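PDB 6XJ9: agarase from Pseudoalteromonas fuliginea, which hydrolyses agarose, probably cleaving its beta-1,4 linkages as a retaining glycoside hydrolase of family 50. Local coordinates for residues 488-498 against 605-613; 614-625 against 636-646. All coordinates share one frame; numbering follows the deposited sequence.

In the fold
Both contacts belong to the catalytic (β/α)8-type barrel, at different depths. Contact 1 is partly buried in the outer layer, where helices 478-495 and 584-609 pack against each other beside strands 449-453 and 501-506. Contact 2 lies in the buried interior, its centre about 20 Å from that of contact 1, and pairs neighbouring parallel strands. Helix 584-609 leads through a short turn into strand 614-615, so contact 2 opens where contact 1 closes, and Met606 packs against Met614 and Tyr615 at the joint. Aliphatic side chains and one tyrosine ring make up the helix part of contact 1, with polar bonds at its loop end; contact 2 combines backbone pairing, an aromatic pair and buried polar or charged side chains.

Contact 1: 488-498 against 605-613; sequences VSVVAKEVKNS and AMDKYLPNH
Ser489 CB stands over one face of the Tyr609 ring, 3.9 Å from its centroid, in a CH-pi contact that suits a small side chain. Lys608 CG covers the opposite face. Deeper in, Val488 reaches across with both branches. CG1, anti to the backbone N (chi1 172°), touches Met606 SD and Tyr609 CB, while CG2 presses on Ala605 CB at 3.6 Å, a methyl short enough to let the backbones draw close. Leu610 packs against Ala492, its CG 4.0 Å from Ala492 CB, a side chain small enough to admit it; its CD1 lies 3.8 Å from Val491 CG1, and CD2 is directed at Val495 CG1. This is the outer layer of a (β/α)8 barrel: the segments 488-495 and 605-609 of neighbouring helices cross at 38°, axes 9.3 Å apart, and Val491 and Val495 also rest on strand 449-453. Beyond the helix ends the chemistry turns polar. His613 NE2 donates to Ser498 O at 2.8 Å, nearly straight (173°) and within the ring plane, though tilted out of the carbonyl plane. Asn497, a residue type tolerant of the positive phi of its type I' turn, brings ND2 to the His613 ring edge and gives a weak bond to Asn612 OD1 (3.3 Å). Its OD1 pairs with Tyr280 OH, and Tyr280 also meets the His613 ring edge-to-face.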
loop_
_atom_site.group_PDB
_atom_site.type_symbol
_atom_site.label_atom_id
_atom_site.label_comp_id
_atom_site.label_asym_id
_atom_site.label_seq_id
_atom_site.Cartn_x
_atom_site.Cartn_y
_atom_site.Cartn_z
ATOM N N VAL A 488 11.228 39.547 15.318
ATOM C CA VAL A 488 12.323 38.588 15.402
ATOM C C VAL A 488 12.730 38.414 16.865
ATOM O O VAL A 488 13.093 37.313 17.290
ATOM C CB VAL A 488 13.500 38.955 14.478
ATOM C CG1 VAL A 488 14.709 38.053 14.732
ATOM C CG2 VAL A 488 13.082 38.859 13.016
ATOM N N SER A 489 12.639 39.509 17.626
ATOM C CA SER A 489 12.878 39.493 19.063
ATOM C C SER A 489 11.979 38.480 19.774
ATOM O O SER A 489 12.433 37.752 20.651
ATOM C CB SER A 489 12.713 40.871 19.655
ATOM O OG SER A 489 13.136 40.848 21.009
ATOM N N VAL A 490 10.700 38.427 19.393
ATOM C CA VAL A 490 9.782 37.480 20.004
ATOM C C VAL A 490 10.253 36.056 19.713
ATOM O O VAL A 490 10.260 35.212 20.602
ATOM C CB VAL A 490 8.325 37.687 19.542
ATOM C CG1 VAL A 490 7.459 36.490 19.904
ATOM C CG2 VAL A 490 7.721 38.951 20.130
ATOM N N VAL A 491 10.609 35.788 18.454
ATOM C CA VAL A 491 11.123 34.476 18.090
ATOM C C VAL A 491 12.332 34.146 18.965
ATOM O O VAL A 491 12.425 33.037 19.484
ATOM C CB VAL A 491 11.464 34.385 16.586
ATOM C CG1 VAL A 491 12.034 33.025 16.217
ATOM C CG2 VAL A 491 10.246 34.690 15.734
ATOM N N ALA A 492 13.248 35.113 19.122
ATOM C CA ALA A 492 14.472 34.892 19.887
ATOM C C ALA A 492 14.156 34.428 21.309
ATOM O O ALA A 492 14.850 33.580 21.847
ATOM C CB ALA A 492 15.312 36.153 19.914
ATOM N N LYS A 493 13.100 34.984 21.909
ATOM C CA LYS A 493 12.732 34.625 23.270
ATOM C C LYS A 493 12.075 33.247 23.333
ATOM O O LYS A 493 12.046 32.631 24.395
ATOM C CB LYS A 493 11.840 35.709 23.877
ATOM C CG LYS A 493 12.600 36.935 24.352
ATOM C CD LYS A 493 11.752 38.178 24.371
ATOM C CE LYS A 493 12.586 39.428 24.543
ATOM N NZ LYS A 493 13.318 39.410 25.829
ATOM N N GLU A 494 11.551 32.753 22.204
ATOM C CA GLU A 494 10.958 31.425 22.192
ATOM C C GLU A 494 12.046 30.377 22.024
ATOM O O GLU A 494 11.926 29.294 22.581
ATOM C CB GLU A 494 10.006 31.226 21.011
ATOM C CG GLU A 494 8.844 32.193 20.989
ATOM C CD GLU A 494 7.966 31.975 19.777
ATOM O OE1 GLU A 494 8.494 32.003 18.641
ATOM O OE2 GLU A 494 6.779 31.757 19.971
ATOM N N VAL A 495 13.082 30.714 21.239
ATOM C CA VAL A 495 14.094 29.760 20.807
ATOM C C VAL A 495 15.190 29.683 21.875
ATOM O O VAL A 495 15.796 28.629 22.063
ATOM C CB VAL A 495 14.663 30.108 19.413
ATOM C CG1 VAL A 495 15.980 29.396 19.136
ATOM C CG2 VAL A 495 13.666 29.814 18.289
ATOM N N LYS A 496 15.438 30.818 22.544
ATOM C CA LYS A 496 16.345 30.915 23.681
ATOM C C LYS A 496 17.722 30.380 23.294
ATOM O O LYS A 496 18.377 29.750 24.119
ATOM C CB LYS A 496 15.793 30.139 24.886
ATOM C CG LYS A 496 14.426 30.587 25.359
ATOM C CD LYS A 496 13.973 29.979 26.667
ATOM C CE LYS A 496 12.596 30.481 27.053
ATOM N NZ LYS A 496 12.530 30.840 28.488
ATOM N N ASN A 497 18.108 30.604 22.027
ATOM C CA ASN A 497 19.418 30.318 21.445
ATOM C C ASN A 497 19.694 28.815 21.346
ATOM O O ASN A 497 20.846 28.401 21.183
ATOM C CB ASN A 497 20.553 31.078 22.143
ATOM C CG ASN A 497 21.743 31.337 21.244
ATOM O OD1 ASN A 497 22.846 30.859 21.504
ATOM N ND2 ASN A 497 21.529 32.089 20.180
ATOM N N SER A 498 18.635 28.003 21.411
ATOM C CA SER A 498 18.775 26.556 21.372
ATOM C C SER A 498 19.467 26.097 20.091
ATOM O O SER A 498 19.074 26.515 19.005
ATOM C CB SER A 498 17.442 25.871 21.514
ATOM O OG SER A 498 17.616 24.468 21.439
ATOM N N ALA A 605 17.386 42.130 11.322
ATOM C CA ALA A 605 16.708 41.729 12.549
ATOM C C ALA A 605 17.250 40.387 13.051
ATOM O O ALA A 605 17.578 40.219 14.236
ATOM C CB ALA A 605 15.207 41.718 12.341
ATOM N N MET A 606 17.336 39.422 12.131
ATOM C CA MET A 606 17.883 38.114 12.435
ATOM C C MET A 606 19.326 38.239 12.949
ATOM O O MET A 606 19.714 37.539 13.872
ATOM C CB MET A 606 17.818 37.210 11.199
ATOM C CG MET A 606 16.422 36.649 10.965
ATOM S SD MET A 606 15.988 35.414 12.211
ATOM C CE MET A 606 17.277 34.191 11.955
ATOM N N ASP A 607 20.104 39.157 12.365
ATOM C CA ASP A 607 21.487 39.385 12.758
ATOM C C ASP A 607 21.566 39.930 14.186
ATOM O O ASP A 607 22.566 39.732 14.883
ATOM C CB ASP A 607 22.190 40.318 11.773
ATOM C CG ASP A 607 22.706 39.646 10.510
ATOM O OD1 ASP A 607 22.620 38.409 10.413
ATOM O OD2 ASP A 607 23.176 40.375 9.621
ATOM N N LYS A 608 20.533 40.665 14.618
ATOM C CA LYS A 608 20.578 41.229 15.959
ATOM C C LYS A 608 20.209 40.166 17.004
ATOM O O LYS A 608 20.934 39.973 17.984
ATOM C CB LYS A 608 19.746 42.509 16.057
ATOM C CG LYS A 608 19.728 43.164 17.437
ATOM C CD LYS A 608 19.247 44.610 17.441
ATOM C CE LYS A 608 19.561 45.323 18.745
ATOM N NZ LYS A 608 18.847 44.697 19.883
ATOM N N TYR A 609 19.121 39.433 16.749
ATOM C CA TYR A 609 18.429 38.701 17.800
ATOM C C TYR A 609 18.745 37.212 17.732
ATOM O O TYR A 609 18.838 36.553 18.771
ATOM C CB TYR A 609 16.921 38.988 17.775
ATOM C CG TYR A 609 16.589 40.418 18.119
ATOM C CD1 TYR A 609 16.675 40.881 19.427
ATOM C CD2 TYR A 609 16.227 41.321 17.135
ATOM C CE1 TYR A 609 16.388 42.200 19.744
ATOM C CE2 TYR A 609 15.955 42.645 17.431
ATOM C CZ TYR A 609 16.023 43.083 18.741
ATOM O OH TYR A 609 15.738 44.389 19.016
ATOM N N LEU A 610 18.931 36.702 16.509
ATOM C CA LEU A 610 19.194 35.282 16.324
ATOM C C LEU A 610 20.439 35.096 15.458
ATOM O O LEU A 610 20.412 34.366 14.463
ATOM C CB LEU A 610 17.940 34.627 15.731
ATOM C CG LEU A 610 16.881 34.282 16.774
ATOM C CD1 LEU A 610 15.479 34.563 16.254
ATOM C CD2 LEU A 610 17.012 32.834 17.212
ATOM N N PRO A 611 21.559 35.779 15.812
ATOM C CA PRO A 611 22.757 35.825 14.971
ATOM C C PRO A 611 23.381 34.467 14.699
ATOM O O PRO A 611 24.033 34.310 13.675
ATOM C CB PRO A 611 23.750 36.668 15.793
ATOM C CG PRO A 611 23.243 36.541 17.216
ATOM C CD PRO A 611 21.735 36.556 17.051
ATOM N N ASN A 612 23.146 33.490 15.592
ATOM C CA ASN A 612 23.818 32.207 15.487
ATOM C C ASN A 612 23.015 31.253 14.603
ATOM O O ASN A 612 23.476 30.153 14.320
ATOM C CB ASN A 612 24.116 31.563 16.849
ATOM C CG ASN A 612 24.918 32.447 17.788
ATOM O OD1 ASN A 612 24.625 32.528 18.984
ATOM N ND2 ASN A 612 25.907 33.136 17.250
ATOM N N HIS A 613 21.819 31.678 14.179
ATOM C CA HIS A 613 20.839 30.776 13.585
ATOM C C HIS A 613 20.558 31.167 12.138
ATOM O O HIS A 613 20.556 32.346 11.810
ATOM C CB HIS A 613 19.529 30.848 14.366
ATOM C CG HIS A 613 19.613 30.155 15.675
ATOM N ND1 HIS A 613 20.068 30.799 16.810
ATOM C CD2 HIS A 613 19.325 28.886 16.030
ATOM C CE1 HIS A 613 20.046 29.960 17.820
ATOM N NE2 HIS A 613 19.597 28.776 17.369
HETATM O O HOH W 1 18.919 34.270 20.260
#

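Contact 2: 614-625 against 636-646; sequences MYLGARFPDWGM and YVDVISFNAYK
Phe620 and Phe642 lie abreast on parallel strands, with Phe620 N bonded to Ser641 O, Asn643 N to Phe620 O and Asp622 N to Asn643 O; helix 627-634 makes the beta-alpha-beta crossover. The two phenyl groups share one side of the sheet in an offset edge-to-face pair, Phe620 edge toward Phe642 face, centroids 5.7 Å apart and planes at 60°. Met625 SD approaches Phe642 CD2 obliquely at 3.5 Å, a Met-aromatic contact. Ser641 OG sits between its backbone N and carbonyl carbon (chi1 53°), where it gives a very short bond to Leu616 O (2.5 Å) and accepts from Arg619 N. Gly617 fits because a CB would crowd that hydroxyl. Asp638 OD2 takes Tyr615 N on its anti lone pair, and its backbone N donates to Tyr615 O. Lys646 NZ forms a salt bridge with Asp622 OD2 at 2.7 Å, on the syn side but somewhat out of the carboxylate plane, while a water joins Asp622 OD1 to Tyr645 N. With an alanine at Asp622, Lys646 would probably lose its charge partner and the water on Tyr645 N an acceptor. Asn643 OD1 lies offset over one face of the Arg619 guanidinium, whose NH2 is salt-bridged to Glu668 and NE bonded to Asn508 OD1; Asn643 ND2 bonds to Glu509. Asn508-Glu509 follows strand 501-506 and Glu668 strand 664-666, consistent with the Asn-Glu acid/base and nucleophile of clan GH-A barrels, so Arg619 and Asn643 probably position active-site glutamates.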
loop_
_atom_site.group_PDB
_atom_site.type_symbol
_atom_site.label_atom_id
_atom_site.label_comp_id
_atom_site.label_asym_id
_atom_site.label_seq_id
_atom_site.Cartn_x
_atom_site.Cartn_y
_atom_site.Cartn_z
ATOM N N MET A 614 20.280 30.168 11.290
ATOM C CA MET A 614 20.082 30.426 9.871
ATOM C C MET A 614 18.755 31.144 9.655
ATOM O O MET A 614 17.760 30.830 10.303
ATOM C CB MET A 614 20.068 29.123 9.070
ATOM C CG MET A 614 21.439 28.482 8.976
ATOM S SD MET A 614 21.386 27.076 7.858
ATOM C CE MET A 614 20.351 25.930 8.768
ATOM N N TYR A 615 18.771 32.090 8.710
ATOM C CA TYR A 615 17.584 32.773 8.227
ATOM C C TYR A 615 17.177 32.119 6.910
ATOM O O TYR A 615 17.974 32.075 5.977
ATOM C CB TYR A 615 17.888 34.268 8.085
ATOM C CG TYR A 615 16.853 35.067 7.335
ATOM C CD1 TYR A 615 15.502 34.801 7.477
ATOM C CD2 TYR A 615 17.236 36.119 6.512
ATOM C CE1 TYR A 615 14.547 35.546 6.807
ATOM C CE2 TYR A 615 16.298 36.875 5.835
ATOM C CZ TYR A 615 14.952 36.586 5.983
ATOM O OH TYR A 615 14.020 37.318 5.307
ATOM N N LEU A 616 15.940 31.609 6.858
ATOM C CA LEU A 616 15.512 30.668 5.835
ATOM C C LEU A 616 14.558 31.324 4.845
ATOM O O LEU A 616 13.888 30.621 4.083
ATOM C CB LEU A 616 14.808 29.488 6.515
ATOM C CG LEU A 616 15.638 28.754 7.562
ATOM C CD1 LEU A 616 14.757 27.760 8.307
ATOM C CD2 LEU A 616 16.818 28.039 6.903
ATOM N N GLY A 617 14.489 32.660 4.864
ATOM C CA GLY A 617 13.694 33.363 3.867
ATOM C C GLY A 617 12.206 33.368 4.194
ATOM O O GLY A 617 11.831 33.296 5.363
ATOM N N ALA A 618 11.370 33.446 3.143
ATOM C CA ALA A 618 9.979 33.857 3.282
ATOM C C ALA A 618 9.017 32.941 2.522
ATOM O O ALA A 618 7.862 33.305 2.327
ATOM C CB ALA A 618 9.826 35.296 2.839
ATOM N N ARG A 619 9.499 31.772 2.106
ATOM C CA ARG A 619 8.685 30.665 1.622
ATOM C C ARG A 619 7.885 31.100 0.390
ATOM O O ARG A 619 6.659 31.269 0.447
ATOM C CB ARG A 619 7.786 30.119 2.744
ATOM C CG ARG A 619 8.510 29.727 4.025
ATOM C CD ARG A 619 7.567 29.678 5.224
ATOM N NE ARG A 619 6.630 28.566 5.148
ATOM C CZ ARG A 619 6.964 27.294 5.319
ATOM N NH1 ARG A 619 8.232 26.959 5.568
ATOM N NH2 ARG A 619 6.027 26.364 5.246
ATOM N N PHE A 620 8.591 31.317 -0.723
ATOM C CA PHE A 620 7.911 31.797 -1.921
ATOM C C PHE A 620 7.112 30.651 -2.532
ATOM O O PHE A 620 7.630 29.546 -2.634
ATOM C CB PHE A 620 8.911 32.242 -2.991
ATOM C CG PHE A 620 10.004 33.186 -2.561
ATOM C CD1 PHE A 620 9.706 34.450 -2.072
ATOM C CD2 PHE A 620 11.341 32.835 -2.734
ATOM C CE1 PHE A 620 10.727 35.330 -1.731
ATOM C CE2 PHE A 620 12.361 33.717 -2.393
ATOM C CZ PHE A 620 12.053 34.961 -1.882
ATOM N N PRO A 621 5.855 30.857 -2.993
ATOM C CA PRO A 621 5.145 29.800 -3.713
ATOM C C PRO A 621 5.735 29.685 -5.118
ATOM O O PRO A 621 6.151 30.686 -5.707
ATOM C CB PRO A 621 3.698 30.319 -3.711
ATOM C CG PRO A 621 3.859 31.817 -3.762
ATOM C CD PRO A 621 5.049 32.086 -2.863
ATOM N N ASP A 622 5.807 28.446 -5.624
ATOM C CA ASP A 622 6.395 28.150 -6.919
ATOM C C ASP A 622 5.592 28.851 -8.020
ATOM O O ASP A 622 6.115 29.113 -9.101
ATOM C CB ASP A 622 6.548 26.635 -7.120
ATOM C CG ASP A 622 5.227 25.876 -7.126
ATOM O OD1 ASP A 622 4.194 26.488 -6.775
ATOM O OD2 ASP A 622 5.233 24.673 -7.513
ATOM N N TRP A 623 4.323 29.160 -7.735
ATOM C CA TRP A 623 3.490 29.883 -8.683
ATOM C C TRP A 623 3.707 31.393 -8.592
ATOM O O TRP A 623 3.246 32.123 -9.460
ATOM C CB TRP A 623 2.004 29.511 -8.538
ATOM C CG TRP A 623 1.444 29.614 -7.149
ATOM C CD1 TRP A 623 1.143 28.573 -6.322
ATOM C CD2 TRP A 623 1.064 30.806 -6.432
ATOM N NE1 TRP A 623 0.623 29.033 -5.139
ATOM C CE2 TRP A 623 0.568 30.399 -5.174
ATOM C CE3 TRP A 623 1.111 32.177 -6.711
ATOM C CZ2 TRP A 623 0.131 31.304 -4.206
ATOM C CZ3 TRP A 623 0.698 33.072 -5.748
ATOM C CH2 TRP A 623 0.210 32.643 -4.515
ATOM N N GLY A 624 4.380 31.876 -7.540
ATOM C CA GLY A 624 4.510 33.320 -7.366
ATOM C C GLY A 624 5.879 33.733 -6.827
ATOM O O GLY A 624 5.980 34.327 -5.751
ATOM N N MET A 625 6.922 33.442 -7.606
ATOM C CA MET A 625 8.289 33.710 -7.190
ATOM C C MET A 625 9.011 34.529 -8.267
ATOM O O MET A 625 9.814 33.990 -9.017
ATOM C CB MET A 625 9.036 32.393 -6.935
ATOM C CG MET A 625 8.855 31.326 -8.007
ATOM S SD MET A 625 9.819 29.840 -7.559
ATOM C CE MET A 625 9.584 28.769 -8.977
ATOM N N TYR A 636 20.861 37.626 1.113
ATOM C CA TYR A 636 20.666 37.814 2.543
ATOM C C TYR A 636 20.432 36.509 3.296
ATOM O O TYR A 636 20.948 36.360 4.401
ATOM C CB TYR A 636 19.551 38.828 2.828
ATOM C CG TYR A 636 19.821 40.219 2.310
ATOM C CD1 TYR A 636 20.652 41.094 2.995
ATOM C CD2 TYR A 636 19.272 40.652 1.112
ATOM C CE1 TYR A 636 20.914 42.369 2.517
ATOM C CE2 TYR A 636 19.521 41.929 0.618
ATOM C CZ TYR A 636 20.335 42.792 1.329
ATOM O OH TYR A 636 20.575 44.052 0.850
ATOM N N VAL A 637 19.656 35.587 2.714
ATOM C CA VAL A 637 19.228 34.376 3.403
ATOM C C VAL A 637 20.334 33.327 3.395
ATOM O O VAL A 637 21.171 33.305 2.502
ATOM C CB VAL A 637 17.930 33.812 2.795
ATOM C CG1 VAL A 637 16.862 34.899 2.696
ATOM C CG2 VAL A 637 18.169 33.183 1.426
ATOM N N ASP A 638 20.288 32.428 4.384
ATOM C CA ASP A 638 21.190 31.287 4.451
ATOM C C ASP A 638 20.661 30.195 3.526
ATOM O O ASP A 638 21.435 29.472 2.895
ATOM C CB ASP A 638 21.317 30.789 5.894
ATOM C CG ASP A 638 22.008 31.802 6.785
ATOM O OD1 ASP A 638 23.237 31.949 6.649
ATOM O OD2 ASP A 638 21.315 32.454 7.581
ATOM N N VAL A 639 19.334 30.080 3.473
ATOM C CA VAL A 639 18.665 29.076 2.652
ATOM C C VAL A 639 17.457 29.759 2.025
ATOM O O VAL A 639 16.736 30.468 2.727
ATOM C CB VAL A 639 18.228 27.845 3.481
ATOM C CG1 VAL A 639 17.596 26.753 2.617
ATOM C CG2 VAL A 639 19.367 27.259 4.310
ATOM N N ILE A 640 17.250 29.549 0.719
ATOM C CA ILE A 640 16.079 30.087 0.042
ATOM C C ILE A 640 14.949 29.066 0.154
ATOM O O ILE A 640 15.093 27.930 -0.295
ATOM C CB ILE A 640 16.329 30.456 -1.437
ATOM C CG1 ILE A 640 17.682 31.124 -1.691
ATOM C CG2 ILE A 640 15.202 31.342 -1.935
ATOM C CD1 ILE A 640 17.995 31.290 -3.171
ATOM N N SER A 641 13.817 29.495 0.731
ATOM C CA SER A 641 12.679 28.614 0.954
ATOM C C SER A 641 11.577 28.879 -0.079
ATOM O O SER A 641 11.342 30.024 -0.466
ATOM C CB SER A 641 12.166 28.761 2.368
ATOM O OG SER A 641 11.905 30.127 2.658
ATOM N N PHE A 642 10.946 27.791 -0.546
ATOM C CA PHE A 642 9.851 27.797 -1.506
ATOM C C PHE A 642 8.806 26.770 -1.071
ATOM O O PHE A 642 9.165 25.741 -0.513
ATOM C CB PHE A 642 10.331 27.345 -2.889
ATOM C CG PHE A 642 11.450 28.162 -3.487
ATOM C CD1 PHE A 642 12.775 27.855 -3.206
ATOM C CD2 PHE A 642 11.178 29.231 -4.338
ATOM C CE1 PHE A 642 13.804 28.591 -3.777
ATOM C CE2 PHE A 642 12.206 29.967 -4.910
ATOM C CZ PHE A 642 13.516 29.651 -4.616
ATOM N N ASN A 643 7.521 27.033 -1.367
ATOM C CA ASN A 643 6.503 25.996 -1.258
ATOM C C ASN A 643 6.196 25.487 -2.669
ATOM O O ASN A 643 6.142 26.275 -3.606
ATOM C CB ASN A 643 5.249 26.493 -0.530
ATOM C CG ASN A 643 5.513 26.968 0.883
ATOM O OD1 ASN A 643 6.456 26.515 1.527
ATOM N ND2 ASN A 643 4.686 27.880 1.374
ATOM N N ALA A 644 6.047 24.167 -2.844
ATOM C CA ALA A 644 5.813 23.646 -4.188
ATOM C C ALA A 644 4.911 22.416 -4.136
ATOM O O ALA A 644 5.386 21.293 -3.978
ATOM C CB ALA A 644 7.120 23.366 -4.900
ATOM N N TYR A 645 3.598 22.650 -4.262
ATOM C CA TYR A 645 2.620 21.577 -4.344
ATOM C C TYR A 645 2.547 21.098 -5.788
ATOM O O TYR A 645 1.631 21.479 -6.509
ATOM C CB TYR A 645 1.239 22.058 -3.877
ATOM C CG TYR A 645 1.160 22.368 -2.405
ATOM C CD1 TYR A 645 1.391 23.649 -1.930
ATOM C CD2 TYR A 645 0.841 21.379 -1.483
ATOM C CE1 TYR A 645 1.332 23.927 -0.571
ATOM C CE2 TYR A 645 0.760 21.651 -0.123
ATOM C CZ TYR A 645 1.006 22.932 0.333
ATOM O OH TYR A 645 0.905 23.213 1.671
ATOM N N LYS A 646 3.522 20.270 -6.183
ATOM C CA LYS A 646 3.517 19.576 -7.462
ATOM C C LYS A 646 3.846 18.112 -7.194
ATOM O O LYS A 646 4.000 17.718 -6.039
ATOM C CB LYS A 646 4.516 20.180 -8.462
ATOM C CG LYS A 646 4.323 21.664 -8.768
ATOM C CD LYS A 646 2.965 21.997 -9.370
ATOM C CE LYS A 646 2.819 23.459 -9.741
ATOM N NZ LYS A 646 2.725 24.300 -8.530
HETATM O O HOH W 2 12.449 32.444 0.612
HETATM O O HOH W 3 2.538 25.351 -4.817
#